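Local atomic coordinates of maltose-binding protein MalE1 (Thermotoga maritima, PDB entry 6DTU), a protein that binds malto-oligosaccharides, here maltotetraose, and probably delivers them to a membrane transporter for uptake. Residues P121-T126 with G244-P249. Residues are numbered along the deposited sequence; the frame is centred on the assembly and turned at random.
Sequences PEPPKT and GVAPIP
Ala246, the last residue of strand 243-246, points its methyl at Pro123 and meets the CB-CG side of the ring evenly: Ala246 CB lies 4.1 Å from Pro123 CG and equally far from Pro123 CB. This is an ordinary van der Waals contact between apolar groups, made where 121-126 and 244-249 begin to converge; their CA atoms are 7.1 Å apart at Pro123 and Ala246 but only 4.4 Å at Thr126 and Pro249. Pro247 takes part through its carbonyl rather than its ring. A water bridges the two backbones here, donating to Pro247 O at 2.6 Å and to Pro124 O at 3.0 Å. Past Ile248, whose side chain heads off to Ile227, comes Pro249, the residue most covered by the partner loop. Its ring turns toward that loop and works with two carbons. Pro249 CG reaches Pro124 CG at 3.9 Å, the two rings set at a slant, and also sits near the carbonyl of Pro124. Pro249 CB presses on backbone instead, 3.3 Å from Thr126 C, a tight fit against the peptide leading from the N-cap into helix 127-140. The CB of Thr126 leaves the backbone away from 244-249, and chi1 of 68° sets OG1 between the backbone N and C, from where it caps Glu129 N; the Glu129 carboxylate in turn accepts from Lys125 N. In the four-stranded sheet of this solute-binding protein, edge strand 243-246 is bonded to 112-116 through Gly244 with Tyr115 and Ala246 with Leu113. Pro123 rests on those same two residues, Pro124 and Pro249 share Leu130, and Lys125 is backbone-bonded to Asp250, so the loop lies between the sheet, at 112-116 and 243-246, and helix 127-140.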
ATOM      1  N   PRO A 121      25.342   2.564   7.036  1.00 21.05           N
ATOM      2  CA  PRO A 121      25.473   4.011   6.798  1.00 20.57           C
ATOM      3  C   PRO A 121      25.094   4.428   5.389  1.00 19.74           C
ATOM      4  O   PRO A 121      24.519   5.507   5.199  1.00 24.69           O
ATOM      5  CB  PRO A 121      26.950   4.278   7.124  1.00 20.46           C
ATOM      6  CG  PRO A 121      27.294   3.185   8.107  1.00 19.63           C
ATOM      7  CD  PRO A 121      26.557   1.978   7.623  1.00 22.39           C
ATOM      8  N   GLU A 122      25.398   3.590   4.396  1.00 25.17           N
ATOM      9  CA  GLU A 122      25.091   3.868   3.000  1.00 24.56           C
ATOM     10  C   GLU A 122      24.373   2.665   2.400  1.00 21.43           C
ATOM     11  O   GLU A 122      24.820   1.524   2.582  1.00 27.94           O
ATOM     12  CB  GLU A 122      26.356   4.210   2.214  1.00 29.94           C
ATOM     13  CG  GLU A 122      27.077   5.405   2.813  1.00 35.11           C
ATOM     14  CD  GLU A 122      28.216   5.891   1.969  1.00 39.70           C
ATOM     15  OE1 GLU A 122      28.496   5.259   0.929  1.00 43.32           O
ATOM     16  OE2 GLU A 122      28.829   6.907   2.355  1.00 42.98           O
ATOM     17  N   PRO A 123      23.272   2.874   1.690  1.00 23.60           N
ATOM     18  CA  PRO A 123      22.422   1.750   1.277  1.00 19.28           C
ATOM     19  C   PRO A 123      23.025   0.977   0.118  1.00 23.49           C
ATOM     20  O   PRO A 123      23.696   1.554  -0.756  1.00 28.59           O
ATOM     21  CB  PRO A 123      21.124   2.444   0.852  1.00 22.08           C
ATOM     22  CG  PRO A 123      21.571   3.799   0.385  1.00 20.97           C
ATOM     23  CD  PRO A 123      22.695   4.176   1.312  1.00 23.12           C
ATOM     24  N   PRO A 124      22.767  -0.327   0.052  1.00 21.93           N
ATOM     25  CA  PRO A 124      23.262  -1.126  -1.070  1.00 21.11           C
ATOM     26  C   PRO A 124      22.624  -0.682  -2.374  1.00 24.69           C
ATOM     27  O   PRO A 124      21.480  -0.226  -2.413  1.00 25.38           O
ATOM     28  CB  PRO A 124      22.815  -2.549  -0.711  1.00 22.40           C
ATOM     29  CG  PRO A 124      21.600  -2.328   0.144  1.00 22.52           C
ATOM     30  CD  PRO A 124      21.933  -1.127   0.968  1.00 22.94           C
ATOM     31  N   LYS A 125      23.390  -0.816  -3.453  1.00 26.82           N
ATOM     32  CA  LYS A 125      22.919  -0.447  -4.778  1.00 26.72           C
ATOM     33  C   LYS A 125      22.383  -1.634  -5.566  1.00 26.50           C
ATOM     34  O   LYS A 125      21.588  -1.438  -6.492  1.00 23.77           O
ATOM     35  CB  LYS A 125      24.065   0.199  -5.568  1.00 31.60           C
ATOM     36  CG  LYS A 125      23.625   1.195  -6.637  1.00 38.21           C
ATOM     37  CD  LYS A 125      24.720   1.387  -7.683  1.00 40.06           C
ATOM     38  CE  LYS A 125      24.651   2.754  -8.340  1.00 43.38           C
ATOM     39  NZ  LYS A 125      23.426   2.937  -9.173  1.00 40.68           N
ATOM     40  N   THR A 126      22.800  -2.852  -5.227  1.00 27.08           N
ATOM     41  CA  THR A 126      22.322  -4.061  -5.878  1.00 23.93           C
ATOM     42  C   THR A 126      21.853  -5.053  -4.829  1.00 22.56           C
ATOM     43  O   THR A 126      22.196  -4.950  -3.648  1.00 19.96           O
ATOM     44  CB  THR A 126      23.408  -4.724  -6.727  1.00 23.33           C
ATOM     45  OG1 THR A 126      24.430  -5.233  -5.864  1.00 25.68           O
ATOM     46  CG2 THR A 126      24.016  -3.730  -7.689  1.00 28.47           C
ATOM     47  N   GLY A 244      17.152   5.809   6.677  1.00 18.32           N
ATOM     48  CA  GLY A 244      17.104   6.410   5.362  1.00 14.77           C
ATOM     49  C   GLY A 244      16.120   5.659   4.477  1.00 17.33           C
ATOM     50  O   GLY A 244      15.655   4.564   4.816  1.00 17.86           O
ATOM     51  N   VAL A 245      15.775   6.285   3.351  1.00 17.03           N
ATOM     52  CA  VAL A 245      14.900   5.691   2.342  1.00 15.12           C
ATOM     53  C   VAL A 245      15.620   5.726   0.999  1.00 18.68           C
ATOM     54  O   VAL A 245      16.151   6.767   0.601  1.00 19.91           O
ATOM     55  CB  VAL A 245      13.545   6.418   2.249  1.00 18.77           C
ATOM     56  CG1 VAL A 245      12.651   5.734   1.200  1.00 16.30           C
ATOM     57  CG2 VAL A 245      12.858   6.481   3.617  1.00 16.31           C
ATOM     58  N   ALA A 246      15.632   4.596   0.300  1.00 18.73           N
ATOM     59  CA  ALA A 246      16.279   4.470  -0.996  1.00 19.73           C
ATOM     60  C   ALA A 246      15.459   3.525  -1.858  1.00 16.37           C
ATOM     61  O   ALA A 246      14.692   2.710  -1.335  1.00 17.62           O
ATOM     62  CB  ALA A 246      17.698   3.907  -0.823  1.00 19.32           C
ATOM     63  N   PRO A 247      15.584   3.608  -3.178  1.00 16.16           N
ATOM     64  CA  PRO A 247      14.943   2.591  -4.015  1.00 18.27           C
ATOM     65  C   PRO A 247      15.433   1.195  -3.652  1.00 15.79           C
ATOM     66  O   PRO A 247      16.558   1.010  -3.175  1.00 20.60           O
ATOM     67  CB  PRO A 247      15.359   2.981  -5.435  1.00 20.83           C
ATOM     68  CG  PRO A 247      15.662   4.436  -5.345  1.00 25.25           C
ATOM     69  CD  PRO A 247      16.229   4.664  -3.984  1.00 18.74           C
ATOM     70  N   ILE A 248      14.565   0.213  -3.872  1.00 17.63           N
ATOM     71  CA  ILE A 248      14.977  -1.176  -3.676  1.00 17.31           C
ATOM     72  C   ILE A 248      16.173  -1.439  -4.573  1.00 16.77           C
ATOM     73  O   ILE A 248      16.203  -0.946  -5.721  1.00 19.83           O
ATOM     74  CB  ILE A 248      13.824  -2.135  -3.997  1.00 19.19           C
ATOM     75  CG1 ILE A 248      12.625  -1.844  -3.086  1.00 18.40           C
ATOM     76  CG2 ILE A 248      14.272  -3.606  -3.900  1.00 20.91           C
ATOM     77  CD1 ILE A 248      11.332  -2.524  -3.545  1.00 21.17           C
ATOM     78  N   PRO A 249      17.212  -2.120  -4.098  1.00 19.56           N
ATOM     79  CA  PRO A 249      18.387  -2.343  -4.942  1.00 21.84           C
ATOM     80  C   PRO A 249      18.000  -3.071  -6.222  1.00 21.16           C
ATOM     81  O   PRO A 249      17.061  -3.871  -6.237  1.00 19.34           O
ATOM     82  CB  PRO A 249      19.293  -3.199  -4.052  1.00 20.17           C
ATOM     83  CG  PRO A 249      18.887  -2.809  -2.631  1.00 20.19           C
ATOM     84  CD  PRO A 249      17.410  -2.588  -2.714  1.00 19.81           C
TER
HETATM   85  O   HOH W   1      19.140   1.358  -3.538  1.00 29.21           O